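Local coordinates for angiopoietin-related protein 6 (Homo sapiens, PDB 6Y43) that probably acts as a secreted angiopoietin-like growth factor, its calcium-binding fibrinogen-like globe domain likely serving to recognise partner molecules, at residues A[95-100]-A[111-116]; A[138-143]-A[168-173]; A[56-61]-A[76-81]. All blocks are in the same frame, centred on the assembly; numbering follows the deposited sequence. Where two conformers were deposited one is given.

Contact 1 (A[95-100]-A[111-116]); sequences HELLVL and AHYDGF
L98 lays its CD1 methyl over one face of the H112 imidazole, 3.7 Å from the ring centroid, in a CH-pi contact across the antiparallel hairpin of strands 95-102 and 108-118. E96 meets the same ring at its edge, with OE2 3.4 Å from H112 CD2 and the carboxylate turned 45° from the ring. With CG opposite the backbone N (chi1 180°) and an extended chain, E96 reaches alongside both H112 and D114. E96 OE2 and D114 OD1, like charges, lie 3.8 Å apart; a hydrogen bond between H133 NE2 and D114 OD1 probably eases the repulsion. On the face of L97, Y113, V99 and A111, L97 CD2 sits 3.9 Å from Y113 CD1; past the corner at D114, F116 CD1 is equally near this methyl. Backbone bonds pair L97 with Y113 and V99 with A111. Outside the hairpin, H112 bonds E44 through NE2 and H133 O through ND1, and the H133 ring stacks on it. A leucine in place of H112 would probably leave the E44 carboxylate without its partner and the H133 ring without its stack. With acceptors at both nitrogens and E96 close by, the imidazole is probably biased toward protonation.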
loop_
_atom_site.group_PDB
_atom_site.type_symbol
_atom_site.label_atom_id
_atom_site.label_comp_id
_atom_site.label_asym_id
_atom_site.label_seq_id
_atom_site.Cartn_x
_atom_site.Cartn_y
_atom_site.Cartn_z
ATOM N N HIS A 95 6.089 -12.659 -2.654
ATOM C CA HIS A 95 4.806 -12.073 -2.313
ATOM C C HIS A 95 4.137 -11.500 -3.545
ATOM O O HIS A 95 4.797 -10.955 -4.427
ATOM C CB HIS A 95 4.938 -10.963 -1.278
ATOM C CG HIS A 95 5.198 -11.482 0.095
ATOM N ND1 HIS A 95 6.454 -11.850 0.518
ATOM C CD2 HIS A 95 4.359 -11.725 1.131
ATOM C CE1 HIS A 95 6.384 -12.284 1.766
ATOM N NE2 HIS A 95 5.125 -12.215 2.161
ATOM N N GLU A 96 2.814 -11.592 -3.559
ATOM C CA GLU A 96 1.977 -10.894 -4.521
ATOM C C GLU A 96 1.476 -9.601 -3.894
ATOM O O GLU A 96 1.084 -9.574 -2.714
ATOM C CB GLU A 96 0.793 -11.763 -4.934
ATOM C CG GLU A 96 -0.130 -11.105 -5.932
ATOM C CD GLU A 96 -1.216 -12.035 -6.431
ATOM O OE1 GLU A 96 -1.347 -13.159 -5.879
ATOM O OE2 GLU A 96 -1.944 -11.623 -7.365
ATOM N N LEU A 97 1.508 -8.528 -4.676
ATOM C CA LEU A 97 0.900 -7.262 -4.302
ATOM C C LEU A 97 -0.410 -7.088 -5.039
ATOM O O LEU A 97 -0.455 -7.245 -6.267
ATOM C CB LEU A 97 1.825 -6.105 -4.654
ATOM C CG LEU A 97 1.258 -4.703 -4.517
ATOM C CD1 LEU A 97 1.106 -4.349 -3.041
ATOM C CD2 LEU A 97 2.254 -3.734 -5.147
ATOM N N LEU A 98 -1.463 -6.748 -4.295
ATOM C CA LEU A 98 -2.766 -6.426 -4.849
ATOM C C LEU A 98 -3.085 -4.979 -4.514
ATOM O O LEU A 98 -2.942 -4.564 -3.360
ATOM C CB LEU A 98 -3.843 -7.356 -4.272
ATOM C CG LEU A 98 -5.285 -7.061 -4.655
ATOM C CD1 LEU A 98 -5.512 -7.272 -6.123
ATOM C CD2 LEU A 98 -6.207 -7.964 -3.837
ATOM N N VAL A 99 -3.459 -4.197 -5.521
ATOM C CA VAL A 99 -3.890 -2.820 -5.320
ATOM C C VAL A 99 -5.366 -2.771 -5.642
ATOM O O VAL A 99 -5.784 -3.204 -6.722
ATOM C CB VAL A 99 -3.105 -1.822 -6.190
ATOM C CG1 VAL A 99 -3.661 -0.445 -6.025
ATOM C CG2 VAL A 99 -1.616 -1.837 -5.819
ATOM N N LEU A 100 -6.152 -2.251 -4.715
ATOM C CA LEU A 100 -7.599 -2.160 -4.870
ATOM C C LEU A 100 -7.972 -0.687 -4.920
ATOM O O LEU A 100 -7.552 0.084 -4.050
ATOM C CB LEU A 100 -8.311 -2.838 -3.704
ATOM C CG LEU A 100 -8.057 -4.326 -3.499
ATOM C CD1 LEU A 100 -8.808 -4.790 -2.273
ATOM C CD2 LEU A 100 -8.501 -5.130 -4.709
ATOM N N ALA A 111 -5.122 -4.095 -9.463
ATOM C CA ALA A 111 -3.824 -4.358 -10.067
ATOM C C ALA A 111 -3.118 -5.422 -9.236
ATOM O O ALA A 111 -3.243 -5.440 -8.004
ATOM C CB ALA A 111 -2.972 -3.100 -10.159
ATOM N N HIS A 112 -2.436 -6.343 -9.916
ATOM C CA HIS A 112 -1.675 -7.403 -9.279
ATOM C C HIS A 112 -0.236 -7.372 -9.774
ATOM O O HIS A 112 0.009 -7.151 -10.966
ATOM C CB HIS A 112 -2.246 -8.802 -9.590
ATOM C CG HIS A 112 -3.716 -8.938 -9.382
ATOM N ND1 HIS A 112 -4.647 -8.406 -10.248
ATOM C CD2 HIS A 112 -4.421 -9.594 -8.429
ATOM C CE1 HIS A 112 -5.864 -8.702 -9.817
ATOM N NE2 HIS A 112 -5.754 -9.415 -8.713
ATOM N N TYR A 113 0.707 -7.609 -8.862
ATOM C CA TYR A 113 2.119 -7.778 -9.197
ATOM C C TYR A 113 2.616 -9.074 -8.580
ATOM O O TYR A 113 2.520 -9.272 -7.363
ATOM C CB TYR A 113 2.959 -6.587 -8.729
ATOM C CG TYR A 113 2.469 -5.310 -9.360
ATOM C CD1 TYR A 113 1.390 -4.633 -8.824
ATOM C CD2 TYR A 113 3.022 -4.822 -10.552
ATOM C CE1 TYR A 113 0.897 -3.490 -9.427
ATOM C CE2 TYR A 113 2.527 -3.670 -11.153
ATOM C CZ TYR A 113 1.467 -3.018 -10.598
ATOM O OH TYR A 113 0.945 -1.891 -11.212
ATOM N N ASP A 114 3.110 -9.972 -9.429
ATOM C CA ASP A 114 3.591 -11.280 -8.998
ATOM C C ASP A 114 5.042 -11.121 -8.572
ATOM O O ASP A 114 5.981 -11.419 -9.300
ATOM C CB ASP A 114 3.424 -12.305 -10.107
ATOM C CG ASP A 114 1.968 -12.680 -10.335
ATOM O OD1 ASP A 114 1.101 -12.258 -9.548
ATOM O OD2 ASP A 114 1.686 -13.414 -11.297
ATOM N N GLY A 115 5.214 -10.627 -7.362
ATOM C CA GLY A 115 6.525 -10.286 -6.873
ATOM C C GLY A 115 6.460 -8.892 -6.312
ATOM O O GLY A 115 6.029 -7.957 -6.986
ATOM N N PHE A 116 6.899 -8.739 -5.074
ATOM C CA PHE A 116 6.859 -7.440 -4.412
ATOM C C PHE A 116 7.818 -7.537 -3.239
ATOM O O PHE A 116 7.700 -8.444 -2.412
ATOM C CB PHE A 116 5.442 -7.067 -3.945
ATOM C CG PHE A 116 5.422 -5.894 -2.994
ATOM C CD1 PHE A 116 5.636 -4.613 -3.464
ATOM C CD2 PHE A 116 5.215 -6.065 -1.633
ATOM C CE1 PHE A 116 5.642 -3.522 -2.603
ATOM C CE2 PHE A 116 5.241 -4.981 -0.779
ATOM C CZ PHE A 116 5.459 -3.712 -1.254
HETATM O O HOH W 1 8.286 -11.308 -3.926
#

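Contact 2 (A[138-143]-A[168-173]); sequences DSLSWH and GGWWYH. With EDO (1,2-ethanediol), chain D.
H143 and W171 bring their backbones to 5.8 Å between CA atoms, where the 3-10 turn 141-143 meets a loop bent through an inverse gamma turn centred on W171. Both pieces belong to the loop-rich region following strand 127-133, consistent with the calcium-binding part of the fibrinogen-like fold, and neither contains a strand. H143 makes the central link: its ND1 donates to W171 O at 2.7 Å, the acceptor lying in the imidazole plane although the donor stands well above the carbonyl plane. The edge of the W170 indole is presented to a face of the same imidazole, an edge-to-face pair with planes 74° apart and W170 NE1 3.6 Å from H143 CE1. Since H143 NE2 accepts from the H177 backbone N, this histidine is probably neutral with its proton on ND1. Beside it, L140 CD1 touches W170 CZ2 at 3.6 Å, an apolar meeting of two side chains that cross at a slant. At the partly exposed margin, H173 spreads its ring on the W142 six-membered ring, face to face with planes 16° apart and centroids 3.7 Å apart. H173 CG is turned opposite its backbone N (chi1 -171°), which carries the ring across the indole, and its CB adds a CH-pi contact over the same six-membered ring. H177 also stacks on W142. W171 sends NE1 to the Y125 carbonyl, and Y172 OH is tied to N179. A nearly straight bond probably helps hold the stack in place: H173 ND1 donates to W142 O at 2.8 Å, the acceptor lying close to the imidazole plane.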
loop_
_atom_site.group_PDB
_atom_site.type_symbol
_atom_site.label_atom_id
_atom_site.label_comp_id
_atom_site.label_asym_id
_atom_site.label_seq_id
_atom_site.Cartn_x
_atom_site.Cartn_y
_atom_site.Cartn_z
ATOM N N ASP A 138 -1.412 -0.697 -15.369
ATOM C CA ASP A 138 -0.143 -0.860 -14.656
ATOM C C ASP A 138 0.463 0.511 -14.369
ATOM O O ASP A 138 1.395 0.972 -15.032
ATOM C CB ASP A 138 0.816 -1.744 -15.440
ATOM C CG ASP A 138 2.100 -2.043 -14.674
ATOM O OD1 ASP A 138 2.237 -1.591 -13.506
ATOM O OD2 ASP A 138 2.960 -2.731 -15.256
ATOM N N SER A 139 -0.053 1.157 -13.321
ATOM C CA SER A 139 0.403 2.486 -12.955
ATOM C C SER A 139 1.372 2.477 -11.770
ATOM O O SER A 139 1.672 3.539 -11.230
ATOM C CB SER A 139 -0.785 3.396 -12.673
ATOM O OG SER A 139 -1.580 3.575 -13.844
ATOM N N LEU A 140 1.908 1.309 -11.406
ATOM C CA LEU A 140 3.016 1.237 -10.464
ATOM C C LEU A 140 4.341 0.814 -11.099
ATOM O O LEU A 140 5.387 1.008 -10.484
ATOM C CB LEU A 140 2.698 0.263 -9.322
ATOM C CG LEU A 140 3.472 0.408 -8.020
ATOM C CD1 LEU A 140 3.327 1.737 -7.301
ATOM C CD2 LEU A 140 3.067 -0.760 -7.094
ATOM N N SER A 141 4.341 0.276 -12.313
ATOM C CA SER A 141 5.585 -0.248 -12.865
ATOM C C SER A 141 6.606 0.857 -13.073
ATOM O O SER A 141 7.808 0.608 -12.957
ATOM C CB SER A 141 5.302 -0.990 -14.172
ATOM O OG SER A 141 5.071 -2.363 -13.902
ATOM N N TRP A 142 6.150 2.089 -13.346
ATOM C CA TRP A 142 7.109 3.187 -13.520
ATOM C C TRP A 142 7.893 3.479 -12.256
ATOM O O TRP A 142 8.918 4.178 -12.313
ATOM C CB TRP A 142 6.380 4.445 -13.945
ATOM C CG TRP A 142 7.213 5.416 -14.775
ATOM C CD1 TRP A 142 8.057 5.100 -15.792
ATOM C CD2 TRP A 142 7.220 6.835 -14.663
ATOM N NE1 TRP A 142 8.614 6.253 -16.327
ATOM C CE2 TRP A 142 8.103 7.329 -15.649
ATOM C CE3 TRP A 142 6.579 7.747 -13.813
ATOM C CZ2 TRP A 142 8.359 8.672 -15.794
ATOM C CZ3 TRP A 142 6.838 9.101 -13.976
ATOM C CH2 TRP A 142 7.719 9.544 -14.946
ATOM N N HIS A 143 7.446 2.966 -11.117
ATOM C CA HIS A 143 8.089 3.210 -9.844
ATOM C C HIS A 143 9.017 2.087 -9.431
ATOM O O HIS A 143 9.667 2.177 -8.385
ATOM C CB HIS A 143 7.006 3.416 -8.805
ATOM C CG HIS A 143 6.160 4.604 -9.109
ATOM N ND1 HIS A 143 6.546 5.880 -8.769
ATOM C CD2 HIS A 143 5.011 4.735 -9.810
ATOM C CE1 HIS A 143 5.628 6.739 -9.177
ATOM N NE2 HIS A 143 4.685 6.071 -9.812
ATOM N N GLY A 168 2.863 12.842 -0.780
ATOM C CA GLY A 168 2.985 11.536 -0.175
ATOM C C GLY A 168 4.429 11.213 0.156
ATOM O O GLY A 168 5.371 11.924 -0.176
ATOM N N GLY A 169 4.588 10.102 0.907
ATOM C CA GLY A 169 5.819 9.336 0.859
ATOM C C GLY A 169 5.634 8.275 -0.212
ATOM O O GLY A 169 4.607 7.594 -0.248
ATOM N N TRP A 170 6.610 8.164 -1.119
ATOM C CA TRP A 170 6.402 7.273 -2.255
ATOM C C TRP A 170 7.719 7.067 -2.970
ATOM O O TRP A 170 8.670 7.834 -2.796
ATOM C CB TRP A 170 5.369 7.870 -3.201
ATOM C CG TRP A 170 4.647 6.951 -4.170
ATOM C CD1 TRP A 170 4.730 6.983 -5.529
ATOM C CD2 TRP A 170 3.679 5.936 -3.853
ATOM N NE1 TRP A 170 3.893 6.050 -6.077
ATOM C CE2 TRP A 170 3.238 5.385 -5.072
ATOM C CE3 TRP A 170 3.158 5.429 -2.654
ATOM C CZ2 TRP A 170 2.294 4.367 -5.132
ATOM C CZ3 TRP A 170 2.221 4.422 -2.719
ATOM C CH2 TRP A 170 1.802 3.896 -3.951
ATOM N N TRP A 171 7.718 6.050 -3.834
ATOM C CA TRP A 171 8.854 5.745 -4.696
ATOM C C TRP A 171 8.769 6.622 -5.948
ATOM O O TRP A 171 8.618 6.159 -7.082
ATOM C CB TRP A 171 8.864 4.261 -5.031
ATOM C CG TRP A 171 8.774 3.342 -3.819
ATOM C CD1 TRP A 171 9.814 2.876 -3.059
ATOM C CD2 TRP A 171 7.584 2.792 -3.236
ATOM N NE1 TRP A 171 9.347 2.059 -2.057
ATOM C CE2 TRP A 171 7.984 1.989 -2.150
ATOM C CE3 TRP A 171 6.215 2.882 -3.540
ATOM C CZ2 TRP A 171 7.071 1.291 -1.359
ATOM C CZ3 TRP A 171 5.319 2.192 -2.741
ATOM C CH2 TRP A 171 5.755 1.405 -1.669
ATOM N N TYR A 172 8.785 7.927 -5.710
ATOM C CA TYR A 172 8.578 8.880 -6.793
ATOM C C TYR A 172 9.646 8.736 -7.875
ATOM O O TYR A 172 10.827 8.487 -7.600
ATOM C CB TYR A 172 8.538 10.323 -6.255
ATOM C CG TYR A 172 7.261 10.684 -5.487
ATOM C CD1 TYR A 172 6.015 10.683 -6.105
ATOM C CD2 TYR A 172 7.315 11.051 -4.149
ATOM C CE1 TYR A 172 4.870 11.001 -5.406
ATOM C CE2 TYR A 172 6.177 11.377 -3.451
ATOM C CZ TYR A 172 4.939 11.375 -4.100
ATOM O OH TYR A 172 3.794 11.702 -3.380
ATOM N N HIS A 173 9.192 8.924 -9.127
ATOM C CA HIS A 173 10.018 8.906 -10.322
ATOM C C HIS A 173 10.101 10.335 -10.788
ATOM O O HIS A 173 10.835 11.148 -10.181
ATOM C CB HIS A 173 9.390 7.958 -11.358
ATOM C CG HIS A 173 10.256 7.689 -12.553
ATOM N ND1 HIS A 173 10.225 6.487 -13.225
ATOM C CD2 HIS A 173 11.152 8.464 -13.208
ATOM C CE1 HIS A 173 11.080 6.528 -14.238
ATOM N NE2 HIS A 173 11.652 7.719 -14.250
HETATM C C1 EDO D . 5.679 13.421 2.920
HETATM O O1 EDO D . 6.685 13.324 1.907
HETATM C C2 EDO D . 6.093 14.488 3.938
HETATM O O2 EDO D . 7.327 14.075 4.551
#

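Contact 3 (A[56-61]-A[76-81]); sequences DGSVNF and DGEYWL. With EDO (1,2-ethanediol), chain C.
E78, just ahead of strand 79-80, drives its carboxylate into the tight loop 56-59, between strand 48-54 and helix 65-70 of the fibrinogen-like domain, and is gripped there by backbone N-H groups. Its CG lies opposite the carbonyl carbon (chi1 -69°) and the chain beyond is extended, which carries the oxygens past V59, whose CG2 packs 3.8 Å from E78 CB. OE2 accepts from D56 N at 2.8 Å and from G57 N at 2.9 Å, both above the same face of the carboxylate; Q55 N adds another bond. OE1 is met almost end-on by V59 N at 3.1 Å, and a water donates to both it and V59 O. D56 CG instead sits between its backbone N and carbonyl carbon (chi1 64°), folding OD1 back to accept from S58 N at 3.0 Å, closing an Asx turn, and from S58 OG at 2.6 Å. F61 turns its ring edge to Y79 O, CZ 3.7 Å away, and touches W80 CB with CE2. D56 OD1 comes within 3.5 Å of E78 OE2, which would disfavour two charges, yet the converging N-H groups probably stabilise an ionised E78, which would help fix the turn at 56-59.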
loop_
_atom_site.group_PDB
_atom_site.type_symbol
_atom_site.label_atom_id
_atom_site.label_comp_id
_atom_site.label_asym_id
_atom_site.label_seq_id
_atom_site.Cartn_x
_atom_site.Cartn_y
_atom_site.Cartn_z
ATOM N N ASP A 56 -11.125 7.853 3.854
ATOM C CA ASP A 56 -11.931 8.933 4.418
ATOM C C ASP A 56 -11.194 10.192 4.861
ATOM O O ASP A 56 -11.822 11.107 5.415
ATOM C CB ASP A 56 -12.742 8.385 5.605
ATOM C CG ASP A 56 -11.861 7.916 6.768
ATOM O OD1 ASP A 56 -10.649 8.211 6.786
ATOM O OD2 ASP A 56 -12.392 7.290 7.725
ATOM N N GLY A 57 -9.891 10.286 4.586
ATOM C CA GLY A 57 -9.174 11.501 4.911
ATOM C C GLY A 57 -8.894 11.727 6.384
ATOM O O GLY A 57 -8.550 12.850 6.775
ATOM N N SER A 58 -8.993 10.691 7.210
ATOM C CA SER A 58 -8.847 10.902 8.638
ATOM C C SER A 58 -7.406 10.925 9.103
ATOM O O SER A 58 -7.148 11.388 10.213
ATOM C CB SER A 58 -9.605 9.818 9.412
ATOM O OG SER A 58 -9.234 8.524 8.982
ATOM N N VAL A 59 -6.453 10.470 8.286
ATOM C CA VAL A 59 -5.064 10.326 8.709
ATOM C C VAL A 59 -4.204 11.177 7.801
ATOM O O VAL A 59 -4.402 11.176 6.586
ATOM C CB VAL A 59 -4.646 8.845 8.660
ATOM C CG1 VAL A 59 -3.152 8.665 8.804
ATOM C CG2 VAL A 59 -5.401 8.043 9.715
ATOM N N ASN A 60 -3.277 11.923 8.389
ATOM C CA ASN A 60 -2.358 12.757 7.619
ATOM C C ASN A 60 -1.262 11.875 7.047
ATOM O O ASN A 60 -0.466 11.310 7.799
ATOM C CB ASN A 60 -1.771 13.837 8.521
ATOM C CG ASN A 60 -0.797 14.738 7.798
ATOM O OD1 ASN A 60 0.185 15.203 8.392
ATOM N ND2 ASN A 60 -1.036 14.967 6.531
ATOM N N PHE A 61 -1.213 11.765 5.716
ATOM C CA PHE A 61 -0.154 11.038 5.030
ATOM C C PHE A 61 0.997 11.944 4.612
ATOM O O PHE A 61 2.012 11.446 4.105
ATOM C CB PHE A 61 -0.721 10.311 3.805
ATOM C CG PHE A 61 -1.328 8.961 4.126
ATOM C CD1 PHE A 61 -2.495 8.861 4.862
ATOM C CD2 PHE A 61 -0.700 7.796 3.700
ATOM C CE1 PHE A 61 -3.037 7.608 5.171
ATOM C CE2 PHE A 61 -1.243 6.535 3.991
ATOM C CZ PHE A 61 -2.388 6.447 4.725
ATOM N N ASP A 76 -7.993 -0.394 11.899
ATOM C CA ASP A 76 -9.428 -0.404 11.634
ATOM C C ASP A 76 -9.828 0.629 10.595
ATOM O O ASP A 76 -10.993 0.646 10.164
ATOM C CB ASP A 76 -10.221 -0.181 12.929
ATOM C CG ASP A 76 -9.939 1.172 13.595
ATOM O OD1 ASP A 76 -8.770 1.602 13.700
ATOM O OD2 ASP A 76 -10.898 1.808 14.069
ATOM N N GLY A 77 -8.894 1.455 10.126
ATOM C CA GLY A 77 -9.226 2.589 9.277
ATOM C C GLY A 77 -8.130 2.859 8.269
ATOM O O GLY A 77 -7.600 1.924 7.653
ATOM N N GLU A 78 -7.800 4.125 8.081
ATOM C CA GLU A 78 -6.703 4.492 7.194
ATOM C C GLU A 78 -5.386 4.217 7.894
ATOM O O GLU A 78 -5.228 4.511 9.089
ATOM C CB GLU A 78 -6.793 5.960 6.812
ATOM C CG GLU A 78 -7.957 6.295 5.924
ATOM C CD GLU A 78 -7.789 7.681 5.306
ATOM O OE1 GLU A 78 -7.130 8.534 5.941
ATOM O OE2 GLU A 78 -8.302 7.905 4.195
ATOM N N TYR A 79 -4.440 3.638 7.163
ATOM C CA TYR A 79 -3.138 3.439 7.769
ATOM C C TYR A 79 -2.080 3.112 6.733
ATOM O O TYR A 79 -2.374 2.844 5.567
ATOM C CB TYR A 79 -3.161 2.353 8.848
ATOM C CG TYR A 79 -3.269 0.893 8.429
ATOM C CD1 TYR A 79 -4.503 0.319 8.168
ATOM C CD2 TYR A 79 -2.149 0.068 8.383
ATOM C CE1 TYR A 79 -4.615 -1.026 7.861
ATOM C CE2 TYR A 79 -2.255 -1.258 8.056
ATOM C CZ TYR A 79 -3.503 -1.802 7.816
ATOM O OH TYR A 79 -3.619 -3.123 7.527
ATOM N N TRP A 80 -0.836 3.158 7.213
ATOM C CA TRP A 80 0.376 2.772 6.499
ATOM C C TRP A 80 1.143 1.850 7.435
ATOM O O TRP A 80 1.560 2.280 8.513
ATOM C CB TRP A 80 1.218 4.008 6.160
ATOM C CG TRP A 80 2.566 3.727 5.584
ATOM C CD1 TRP A 80 3.778 3.861 6.208
ATOM C CD2 TRP A 80 2.853 3.329 4.229
ATOM N NE1 TRP A 80 4.800 3.526 5.333
ATOM C CE2 TRP A 80 4.248 3.192 4.119
ATOM C CE3 TRP A 80 2.053 3.030 3.120
ATOM C CZ2 TRP A 80 4.876 2.810 2.922
ATOM C CZ3 TRP A 80 2.673 2.626 1.946
ATOM C CH2 TRP A 80 4.077 2.527 1.860
ATOM N N LEU A 81 1.331 0.590 7.035
ATOM C CA LEU A 81 1.900 -0.384 7.966
ATOM C C LEU A 81 3.326 -0.021 8.353
ATOM O O LEU A 81 3.747 -0.293 9.488
ATOM C CB LEU A 81 1.858 -1.791 7.371
ATOM C CG LEU A 81 2.317 -2.927 8.282
ATOM C CD1 LEU A 81 1.428 -2.954 9.550
ATOM C CD2 LEU A 81 2.278 -4.255 7.548
HETATM C C1 EDO C . -12.297 -0.826 7.437
HETATM O O1 EDO C . -12.547 0.519 7.877
HETATM C C2 EDO C . -12.858 -1.026 6.038
HETATM O O2 EDO C . -12.038 -0.267 5.146
HETATM O O HOH W 2 -8.775 6.080 10.125
HETATM O O HOH W 3 -6.077 10.494 4.512
#

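In the fold
Along the chain the three contacts follow in series, contact 3 first, then contact 1, then contact 2, all inside one fibrinogen-like domain. Contacts 1 and 3 both reach the large antiparallel sheet but lie on opposite sides of the chain's centre, about 20 Å between centres and nowhere touching. Contact 2 lies about 14 Å from contact 1 and about 19 Å from contact 3, centre to centre, and meets both: Y113 OH probably bonds D138 OD1, L97 packs on L140, and the W171 and W80 indoles touch. The loops of 138-143 and 168-173 are thereby fastened to the sheet at two points, linking the region around the calcium ion to the strand core.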